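Local atomic coordinates of inner membrane protein (Salmonella typhimurium LT2, PDB entry 2QJV), a protein that probably isomerises glucuronate or a related sugar acid, as a nickel-binding cupin of the KduI/IolB family. Residues N23-Q35 with Q180-F192. The protein carries 2 engineered substitutions. Numbering follows the deposited sequence.
With NI (nickel (II) ion), chain D; SO4 (sulfate ion), chain J.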
ATOM      1  N   ASN A  23      -9.094 -18.325   5.440  1.00 35.12           N
ATOM      2  CA  ASN A  23      -7.920 -17.448   5.283  1.00 36.46           C
ATOM      3  C   ASN A  23      -7.708 -16.925   3.846  1.00 36.23           C
ATOM      4  O   ASN A  23      -6.910 -16.025   3.636  1.00 35.38           O
ATOM      5  CB  ASN A  23      -6.628 -18.101   5.925  1.00 33.21           C
ATOM      6  CG  ASN A  23      -6.058 -19.275   5.179  1.00 34.92           C
ATOM      7  OD1 ASN A  23      -6.189 -19.425   3.946  1.00 34.32           O
ATOM      8  ND2 ASN A  23      -5.333 -20.130   5.932  1.00 33.55           N
ATOM      9  N   ALA A  24      -8.411 -17.507   2.866  1.00 36.00           N
ATOM     10  CA  ALA A  24      -8.328 -17.087   1.458  1.00 35.17           C
ATOM     11  C   ALA A  24      -9.367 -16.010   1.135  1.00 37.41           C
ATOM     12  O   ALA A  24      -9.254 -15.317   0.141  1.00 39.26           O
ATOM     13  CB  ALA A  24      -8.470 -18.286   0.525  1.00 32.29           C
ATOM     14  N   GLY A  25     -10.363 -15.826   1.999  1.00 36.15           N
ATOM     15  CA  GLY A  25     -11.402 -14.843   1.727  1.00 35.68           C
ATOM     16  C   GLY A  25     -12.370 -15.322   0.643  1.00 33.80           C
ATOM     17  O   GLY A  25     -12.856 -14.535  -0.148  1.00 33.01           O
ATOM     18  N   TRP A  26     -12.646 -16.618   0.625  1.00 34.48           N
ATOM     19  CA  TRP A  26     -13.551 -17.170  -0.374  1.00 34.40           C
ATOM     20  C   TRP A  26     -14.429 -18.312   0.213  1.00 35.24           C
ATOM     21  O   TRP A  26     -14.541 -18.446   1.444  1.00 33.73           O
ATOM     22  CB  TRP A  26     -12.769 -17.541  -1.664  1.00 33.74           C
ATOM     23  CG  TRP A  26     -11.754 -18.588  -1.621  1.00 30.76           C
ATOM     24  CD1 TRP A  26     -11.781 -19.792  -0.921  1.00 31.72           C
ATOM     25  CD2 TRP A  26     -10.628 -18.693  -2.509  1.00 34.03           C
ATOM     26  NE1 TRP A  26     -10.708 -20.532  -1.239  1.00 35.38           N
ATOM     27  CE2 TRP A  26      -9.974 -19.898  -2.203  1.00 34.39           C
ATOM     28  CE3 TRP A  26     -10.066 -17.835  -3.486  1.00 37.19           C
ATOM     29  CZ2 TRP A  26      -8.801 -20.310  -2.865  1.00 36.76           C
ATOM     30  CZ3 TRP A  26      -8.907 -18.232  -4.125  1.00 34.01           C
ATOM     31  CH2 TRP A  26      -8.280 -19.460  -3.808  1.00 33.02           C
ATOM     32  N   GLU A  27     -15.059 -19.110  -0.649  1.00 35.66           N
ATOM     33  CA  GLU A  27     -16.121 -20.038  -0.211  1.00 35.74           C
ATOM     34  C   GLU A  27     -15.944 -21.532  -0.347  1.00 34.81           C
ATOM     35  O   GLU A  27     -16.604 -22.287   0.369  1.00 35.34           O
ATOM     36  CB  GLU A  27     -17.385 -19.632  -0.979  1.00 31.38           C
ATOM     37  CG  GLU A  27     -17.888 -18.279  -0.577  1.00 31.60           C
ATOM     38  CD  GLU A  27     -18.957 -17.722  -1.505  1.00 38.01           C
ATOM     39  OE1 GLU A  27     -19.925 -18.451  -1.767  1.00 38.50           O
ATOM     40  OE2 GLU A  27     -18.851 -16.547  -1.959  1.00 34.16           O
ATOM     41  N   TYR A  28     -15.056 -21.987  -1.227  1.00 35.35           N
ATOM     42  CA  TYR A  28     -14.971 -23.415  -1.538  1.00 35.56           C
ATOM     43  C   TYR A  28     -13.621 -24.100  -1.333  1.00 36.70           C
ATOM     44  O   TYR A  28     -13.519 -25.087  -0.613  1.00 37.64           O
ATOM     45  CB  TYR A  28     -15.399 -23.661  -3.019  1.00 36.54           C
ATOM     46  CG  TYR A  28     -16.823 -23.190  -3.324  1.00 32.87           C
ATOM     47  CD1 TYR A  28     -17.090 -21.869  -3.660  1.00 30.79           C
ATOM     48  CD2 TYR A  28     -17.905 -24.071  -3.227  1.00 40.11           C
ATOM     49  CE1 TYR A  28     -18.389 -21.422  -3.904  1.00 31.10           C
ATOM     50  CE2 TYR A  28     -19.194 -23.646  -3.487  1.00 36.97           C
ATOM     51  CZ  TYR A  28     -19.425 -22.331  -3.823  1.00 34.60           C
ATOM     52  OH  TYR A  28     -20.702 -21.914  -4.038  1.00 32.93           O
ATOM     53  N   VAL A  29     -12.601 -23.603  -2.012  1.00 36.51           N
ATOM     54  CA  VAL A  29     -11.315 -24.310  -2.085  1.00 35.76           C
ATOM     55  C   VAL A  29     -10.444 -24.251  -0.799  1.00 34.56           C
ATOM     56  O   VAL A  29     -10.214 -23.202  -0.188  1.00 35.37           O
ATOM     57  CB  VAL A  29     -10.478 -23.854  -3.329  1.00 36.42           C
ATOM     58  CG1 VAL A  29      -9.057 -24.500  -3.349  1.00 34.42           C
ATOM     59  CG2 VAL A  29     -11.194 -24.194  -4.630  1.00 32.75           C
ATOM     60  N   GLY A  30      -9.991 -25.429  -0.431  1.00 36.67           N
ATOM     61  CA  GLY A  30      -8.978 -25.608   0.588  1.00 35.46           C
ATOM     62  C   GLY A  30      -7.812 -26.342  -0.062  1.00 35.65           C
ATOM     63  O   GLY A  30      -7.987 -27.194  -0.952  1.00 36.58           O
ATOM     64  N   PHE A  31      -6.599 -25.976   0.346  1.00 38.17           N
ATOM     65  CA  PHE A  31      -5.416 -26.628  -0.141  1.00 38.24           C
ATOM     66  C   PHE A  31      -4.356 -26.719   0.983  1.00 36.79           C
ATOM     67  O   PHE A  31      -3.889 -25.719   1.497  1.00 36.25           O
ATOM     68  CB  PHE A  31      -4.853 -25.890  -1.386  1.00 38.18           C
ATOM     69  CG  PHE A  31      -3.630 -26.542  -1.947  1.00 38.30           C
ATOM     70  CD1 PHE A  31      -3.727 -27.744  -2.627  1.00 39.00           C
ATOM     71  CD2 PHE A  31      -2.372 -25.987  -1.749  1.00 37.30           C
ATOM     72  CE1 PHE A  31      -2.589 -28.352  -3.118  1.00 38.33           C
ATOM     73  CE2 PHE A  31      -1.247 -26.609  -2.218  1.00 36.39           C
ATOM     74  CZ  PHE A  31      -1.369 -27.796  -2.893  1.00 35.98           C
ATOM     75  N   ASP A  32      -3.917 -27.937   1.267  1.00 35.27           N
ATOM     76  CA  ASP A  32      -2.898 -28.201   2.248  1.00 37.86           C
ATOM     77  C   ASP A  32      -1.752 -29.017   1.686  1.00 36.25           C
ATOM     78  O   ASP A  32      -1.953 -29.889   0.850  1.00 39.19           O
ATOM     79  CB  ASP A  32      -3.471 -28.988   3.424  1.00 36.98           C
ATOM     80  CG  ASP A  32      -4.348 -28.135   4.332  1.00 40.05           C
ATOM     81  OD1 ASP A  32      -3.783 -27.477   5.225  1.00 39.27           O
ATOM     82  OD2 ASP A  32      -5.590 -28.099   4.145  1.00 45.04           O
ATOM     83  N   VAL A  33      -0.550 -28.715   2.156  1.00 36.68           N
ATOM     84  CA  VAL A  33       0.617 -29.531   1.829  1.00 37.20           C
ATOM     85  C   VAL A  33       1.257 -29.956   3.152  1.00 37.50           C
ATOM     86  O   VAL A  33       1.379 -29.167   4.106  1.00 35.99           O
ATOM     87  CB  VAL A  33       1.644 -28.821   0.876  1.00 37.27           C
ATOM     88  CG1 VAL A  33       2.920 -29.697   0.685  1.00 35.73           C
ATOM     89  CG2 VAL A  33       1.021 -28.461  -0.485  1.00 34.85           C
ATOM     90  N   TRP A  34       1.648 -31.226   3.183  1.00 36.25           N
ATOM     91  CA  TRP A  34       2.292 -31.846   4.294  1.00 36.77           C
ATOM     92  C   TRP A  34       3.614 -32.424   3.818  1.00 35.47           C
ATOM     93  O   TRP A  34       3.648 -33.133   2.830  1.00 38.35           O
ATOM     94  CB  TRP A  34       1.403 -32.940   4.911  1.00 37.72           C
ATOM     95  CG  TRP A  34       0.193 -32.429   5.641  1.00 38.05           C
ATOM     96  CD1 TRP A  34      -1.048 -32.194   5.116  1.00 37.17           C
ATOM     97  CD2 TRP A  34       0.095 -32.153   7.035  1.00 37.34           C
ATOM     98  NE1 TRP A  34      -1.885 -31.762   6.079  1.00 40.46           N
ATOM     99  CE2 TRP A  34      -1.224 -31.723   7.275  1.00 38.55           C
ATOM    100  CE3 TRP A  34       0.994 -32.215   8.093  1.00 38.27           C
ATOM    101  CZ2 TRP A  34      -1.677 -31.345   8.540  1.00 41.92           C
ATOM    102  CZ3 TRP A  34       0.537 -31.851   9.376  1.00 41.72           C
ATOM    103  CH2 TRP A  34      -0.788 -31.414   9.572  1.00 40.24           C
ATOM    104  N   GLN A  35       4.705 -32.045   4.501  1.00 37.05           N
ATOM    105  CA  GLN A  35       6.025 -32.582   4.225  1.00 37.55           C
ATOM    106  C   GLN A  35       6.368 -33.504   5.392  1.00 36.69           C
ATOM    107  O   GLN A  35       6.661 -33.064   6.530  1.00 35.33           O
ATOM    108  CB  GLN A  35       7.020 -31.437   4.001  1.00 38.45           C
ATOM    109  CG  GLN A  35       8.326 -31.791   3.350  1.00 49.97           C
ATOM    110  CD  GLN A  35       8.193 -32.295   1.908  1.00 43.51           C
ATOM    111  OE1 GLN A  35       7.846 -31.537   0.970  1.00 53.87           O
ATOM    112  NE2 GLN A  35       8.541 -33.560   1.726  1.00 50.73           N
ATOM    113  N   GLN A 180     -21.210 -19.975 -20.678  1.00 41.03           N
ATOM    114  CA  GLN A 180     -19.970 -19.292 -21.067  1.00 41.59           C
ATOM    115  C   GLN A 180     -18.887 -19.371 -20.045  1.00 38.70           C
ATOM    116  O   GLN A 180     -17.730 -19.561 -20.404  1.00 37.35           O
ATOM    117  CB  GLN A 180     -20.214 -17.794 -21.342  1.00 44.32           C
ATOM    118  CG  GLN A 180     -21.172 -17.515 -22.519  1.00 57.91           C
ATOM    119  CD  GLN A 180     -20.627 -17.999 -23.887  1.00 69.84           C
ATOM    120  OE1 GLN A 180     -19.484 -17.690 -24.271  1.00 74.53           O
ATOM    121  NE2 GLN A 180     -21.449 -18.752 -24.618  1.00 72.97           N
ATOM    122  N   GLU A 181     -19.240 -19.134 -18.771  1.00 34.26           N
ATOM    123  CA  GLU A 181     -18.275 -19.097 -17.722  1.00 34.40           C
ATOM    124  C   GLU A 181     -18.875 -19.561 -16.389  1.00 31.08           C
ATOM    125  O   GLU A 181     -20.059 -19.408 -16.143  1.00 31.75           O
ATOM    126  CB  GLU A 181     -17.723 -17.660 -17.591  1.00 34.70           C
ATOM    127  CG  GLU A 181     -16.505 -17.521 -16.738  1.00 36.59           C
ATOM    128  CD  GLU A 181     -15.938 -16.113 -16.731  1.00 38.85           C
ATOM    129  OE1 GLU A 181     -15.853 -15.476 -17.813  1.00 40.14           O
ATOM    130  OE2 GLU A 181     -15.531 -15.671 -15.650  1.00 36.40           O
ATOM    131  N   THR A 182     -18.035 -20.131 -15.558  1.00 34.58           N
ATOM    132  CA  THR A 182     -18.393 -20.499 -14.200  1.00 36.19           C
ATOM    133  C   THR A 182     -17.447 -19.768 -13.228  1.00 36.67           C
ATOM    134  O   THR A 182     -16.347 -19.365 -13.597  1.00 36.31           O
ATOM    135  CB  THR A 182     -18.312 -22.040 -13.944  1.00 35.00           C
ATOM    136  OG1 THR A 182     -17.044 -22.530 -14.385  1.00 38.02           O
ATOM    137  CG2 THR A 182     -19.457 -22.796 -14.642  1.00 35.24           C
ATOM    138  N   TYR A 183     -17.926 -19.583 -12.001  1.00 36.72           N
ATOM    139  CA  TYR A 183     -17.115 -19.108 -10.889  1.00 39.02           C
ATOM    140  C   TYR A 183     -16.364 -20.320 -10.315  1.00 36.08           C
ATOM    141  O   TYR A 183     -16.979 -21.275  -9.806  1.00 35.11           O
ATOM    142  CB  TYR A 183     -17.973 -18.451  -9.802  1.00 40.47           C
ATOM    143  CG  TYR A 183     -17.257 -18.151  -8.488  1.00 36.25           C
ATOM    144  CD1 TYR A 183     -16.588 -16.961  -8.292  1.00 44.38           C
ATOM    145  CD2 TYR A 183     -17.261 -19.073  -7.425  1.00 42.65           C
ATOM    146  CE1 TYR A 183     -15.943 -16.687  -7.106  1.00 45.06           C
ATOM    147  CE2 TYR A 183     -16.612 -18.804  -6.236  1.00 43.42           C
ATOM    148  CZ  TYR A 183     -15.972 -17.599  -6.067  1.00 37.28           C
ATOM    149  OH  TYR A 183     -15.288 -17.309  -4.883  1.00 34.06           O
ATOM    150  N   LEU A 184     -15.047 -20.235 -10.369  1.00 34.97           N
ATOM    151  CA  LEU A 184     -14.154 -21.251  -9.843  1.00 35.60           C
ATOM    152  C   LEU A 184     -12.964 -20.597  -9.176  1.00 34.09           C
ATOM    153  O   LEU A 184     -12.181 -19.887  -9.803  1.00 37.12           O
ATOM    154  CB  LEU A 184     -13.665 -22.236 -10.934  1.00 36.96           C
ATOM    155  CG  LEU A 184     -14.708 -23.176 -11.542  1.00 39.94           C
ATOM    156  CD1 LEU A 184     -14.068 -23.823 -12.744  1.00 34.51           C
ATOM    157  CD2 LEU A 184     -15.358 -24.279 -10.565  1.00 32.06           C
ATOM    158  N   GLU A 185     -12.888 -20.772  -7.856  1.00 38.30           N
ATOM    159  CA  GLU A 185     -11.704 -20.362  -7.116  1.00 36.66           C
ATOM    160  C   GLU A 185     -10.569 -21.280  -7.598  1.00 36.39           C
ATOM    161  O   GLU A 185     -10.819 -22.427  -7.937  1.00 36.61           O
ATOM    162  CB  GLU A 185     -11.939 -20.518  -5.625  1.00 36.47           C
ATOM    163  CG  GLU A 185     -12.996 -19.563  -5.096  1.00 33.84           C
ATOM    164  CD  GLU A 185     -13.762 -20.075  -3.883  1.00 34.18           C
ATOM    165  OE1 GLU A 185     -13.384 -21.106  -3.303  1.00 34.08           O
ATOM    166  OE2 GLU A 185     -14.776 -19.427  -3.526  1.00 36.16           O
ATOM    167  N   GLU A 186      -9.344 -20.788  -7.600  1.00 37.51           N
ATOM    168  CA  GLU A 186      -8.211 -21.584  -8.052  1.00 36.60           C
ATOM    169  C   GLU A 186      -6.942 -21.309  -7.223  1.00 36.24           C
ATOM    170  O   GLU A 186      -6.603 -20.171  -6.894  1.00 36.98           O
ATOM    171  CB  GLU A 186      -7.940 -21.385  -9.556  1.00 35.62           C
ATOM    172  CG  GLU A 186      -6.894 -22.339 -10.110  1.00 36.80           C
ATOM    173  CD  GLU A 186      -6.792 -22.369 -11.616  1.00 44.34           C
ATOM    174  OE1 GLU A 186      -7.255 -21.424 -12.288  1.00 38.93           O
ATOM    175  OE2 GLU A 186      -6.189 -23.329 -12.157  1.00 49.45           O
ATOM    176  N   THR A 187      -6.280 -22.394  -6.846  1.00 35.84           N
ATOM    177  CA  THR A 187      -4.986 -22.325  -6.182  1.00 36.31           C
ATOM    178  C   THR A 187      -3.916 -22.913  -7.131  1.00 37.44           C
ATOM    179  O   THR A 187      -4.204 -23.793  -7.941  1.00 37.99           O
ATOM    180  CB  THR A 187      -4.964 -23.027  -4.778  1.00 33.90           C
ATOM    181  OG1 THR A 187      -5.313 -24.412  -4.928  1.00 37.98           O
ATOM    182  CG2 THR A 187      -5.883 -22.292  -3.724  1.00 33.48           C
ATOM    183  N   TYR A 188      -2.700 -22.375  -7.021  1.00 37.29           N
ATOM    184  CA  TYR A 188      -1.503 -22.806  -7.728  1.00 36.47           C
ATOM    185  C   TYR A 188      -0.482 -23.149  -6.651  1.00 38.02           C
ATOM    186  O   TYR A 188      -0.182 -22.310  -5.823  1.00 37.78           O
ATOM    187  CB  TYR A 188      -0.880 -21.684  -8.578  1.00 37.69           C
ATOM    188  CG  TYR A 188      -1.512 -21.471  -9.937  1.00 36.26           C
ATOM    189  CD1 TYR A 188      -2.814 -21.026 -10.039  1.00 36.29           C
ATOM    190  CD2 TYR A 188      -0.809 -21.719 -11.123  1.00 34.10           C
ATOM    191  CE1 TYR A 188      -3.413 -20.847 -11.254  1.00 39.09           C
ATOM    192  CE2 TYR A 188      -1.414 -21.544 -12.349  1.00 35.66           C
ATOM    193  CZ  TYR A 188      -2.710 -21.101 -12.401  1.00 40.08           C
ATOM    194  OH  TYR A 188      -3.284 -20.931 -13.607  1.00 38.40           O
ATOM    195  N   TYR A 189       0.050 -24.358  -6.687  1.00 36.34           N
ATOM    196  CA  TYR A 189       1.141 -24.782  -5.824  1.00 36.65           C
ATOM    197  C   TYR A 189       2.333 -24.989  -6.766  1.00 37.65           C
ATOM    198  O   TYR A 189       2.395 -25.998  -7.505  1.00 36.65           O
ATOM    199  CB  TYR A 189       0.789 -26.046  -5.041  1.00 36.30           C
ATOM    200  CG  TYR A 189       1.935 -26.637  -4.230  1.00 33.81           C
ATOM    201  CD1 TYR A 189       2.538 -25.910  -3.176  1.00 36.61           C
ATOM    202  CD2 TYR A 189       2.362 -27.948  -4.442  1.00 36.10           C
ATOM    203  CE1 TYR A 189       3.572 -26.442  -2.435  1.00 37.73           C
ATOM    204  CE2 TYR A 189       3.402 -28.512  -3.679  1.00 38.05           C
ATOM    205  CZ  TYR A 189       4.013 -27.750  -2.678  1.00 37.52           C
ATOM    206  OH  TYR A 189       5.015 -28.311  -1.934  1.00 36.46           O
ATOM    207  N   HIS A 190       3.321 -24.093  -6.657  1.00 37.30           N
ATOM    208  CA  HIS A 190       4.460 -24.059  -7.567  1.00 35.29           C
ATOM    209  C   HIS A 190       5.731 -24.756  -7.082  1.00 34.24           C
ATOM    210  O   HIS A 190       6.077 -24.720  -5.887  1.00 37.50           O
ATOM    211  CB  HIS A 190       4.868 -22.617  -7.889  1.00 37.62           C
ATOM    212  CG  HIS A 190       3.906 -21.886  -8.778  1.00 41.63           C
ATOM    213  ND1 HIS A 190       4.070 -21.818 -10.148  1.00 37.18           N
ATOM    214  CD2 HIS A 190       2.805 -21.153  -8.488  1.00 41.74           C
ATOM    215  CE1 HIS A 190       3.100 -21.074 -10.659  1.00 41.23           C
ATOM    216  NE2 HIS A 190       2.329 -20.643  -9.672  1.00 39.94           N
ATOM    217  N   ARG A 191       6.409 -25.362  -8.048  1.00 37.71           N
ATOM    218  CA  ARG A 191       7.694 -26.049  -7.851  1.00 38.11           C
ATOM    219  C   ARG A 191       8.634 -25.681  -9.003  1.00 38.10           C
ATOM    220  O   ARG A 191       8.182 -25.409 -10.141  1.00 37.13           O
ATOM    221  CB  ARG A 191       7.506 -27.569  -7.735  1.00 35.85           C
ATOM    222  CG  ARG A 191       6.555 -28.010  -6.616  1.00 37.89           C
ATOM    223  CD  ARG A 191       7.162 -27.931  -5.207  1.00 36.76           C
ATOM    224  NE  ARG A 191       7.686 -29.221  -4.798  1.00 45.29           N
ATOM    225  CZ  ARG A 191       8.907 -29.677  -4.988  1.00 41.45           C
ATOM    226  NH1 ARG A 191       9.844 -28.960  -5.559  1.00 42.35           N
ATOM    227  NH2 ARG A 191       9.187 -30.890  -4.586  1.00 44.87           N
ATOM    228  N   PHE A 192       9.943 -25.680  -8.699  1.00 37.08           N
ATOM    229  CA  PHE A 192      11.010 -25.338  -9.647  1.00 37.84           C
ATOM    230  C   PHE A 192      12.149 -26.339  -9.663  1.00 38.51           C
ATOM    231  O   PHE A 192      12.452 -26.996  -8.644  1.00 36.09           O
ATOM    232  CB  PHE A 192      11.561 -23.921  -9.369  1.00 38.98           C
ATOM    233  CG  PHE A 192      10.527 -22.881  -9.490  1.00 40.66           C
ATOM    234  CD1 PHE A 192      10.234 -22.304 -10.738  1.00 35.36           C
ATOM    235  CD2 PHE A 192       9.754 -22.530  -8.387  1.00 37.83           C
ATOM    236  CE1 PHE A 192       9.190 -21.417 -10.849  1.00 36.40           C
ATOM    237  CE2 PHE A 192       8.691 -21.661  -8.516  1.00 35.47           C
ATOM    238  CZ  PHE A 192       8.432 -21.083  -9.727  1.00 39.00           C
TER
HETATM  239 NI    NI D 271      -7.546 -21.012 -14.326  1.00 22.23          NI
HETATM  240  S   SO4 J 277      13.219 -29.736  -3.776  1.00 51.90           S
HETATM  241  O1  SO4 J 277      12.648 -29.078  -4.969  1.00 55.36           O
HETATM  242  O2  SO4 J 277      13.466 -28.826  -2.666  1.00 56.73           O
HETATM  243  O3  SO4 J 277      14.579 -30.216  -4.091  1.00 58.45           O
HETATM  244  O4  SO4 J 277      12.364 -30.876  -3.418  1.00 49.96           O
HETATM  245  O   HOH W   1     -16.376 -15.625  -2.897  1.00 26.21           O
HETATM  246  O   HOH W   2      -5.580 -21.945 -14.603  1.00 23.15           O
HETATM  247  O   HOH W   3      -8.157 -23.069 -14.748  1.00 23.07           O
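Two first torsions bring W26 and E185 face to face: E185 turns CG beside its own backbone N and then extends, while W26 places CG between its backbone N and carbonyl carbon (chi1 64°), laying the indole along the glutamate. Ring and carboxylate planes lie only 8° apart, stacked, with E185 CB over the six-membered ring of W26, 3.8 Å from its centroid. A24 CB covers the opposite face, and W26 NE1 gives a nearly straight in-plane bond to V29 O (2.9 Å), which fixes the ring's rotation.

A buried carboxylate can be satisfied largely by backbone amides: three of the four donors to E185 are N-H groups of the loop 26-29. E185 OE1 accepts from Y28 N (2.8 Å) through its syn lone pair and from V29 N nearly along the C-O bond; E185 OE2 receives E27 N from above the carboxylate plane and Y183 OH (2.6 Å) on its anti lone pair. This grip would probably favour the charged form, though E27, its OE2 5.2 Å from E185 OE2, would probably oppose it in part. A water joins Y183 OH to E27 OE2, which also bonds S20 and H18 of the second subunit.

T187 CG2 meets the W26 edge at CZ2 (3.6 Å), F31 lays CE2 and CZ against Y189 CB, and V33 CG2 sits over the Y189 ring, whose hydroxyl bonds E104. On the reverse side of strand 185-192, E186 OE1 binds nickel (2.1 Å) with H171, H173, H229 and two waters, one also bonding E186 OE2 and Y188 OH.

The axes of strands 30-35 and 185-192 lie 14° from parallel and approach to 8.4 Å. Their antiparallel sheets pack face to face through side chains, consistent with a cupin beta sandwich: 30-35 between 16-19 and 104-111, 181-193 beside 238-246.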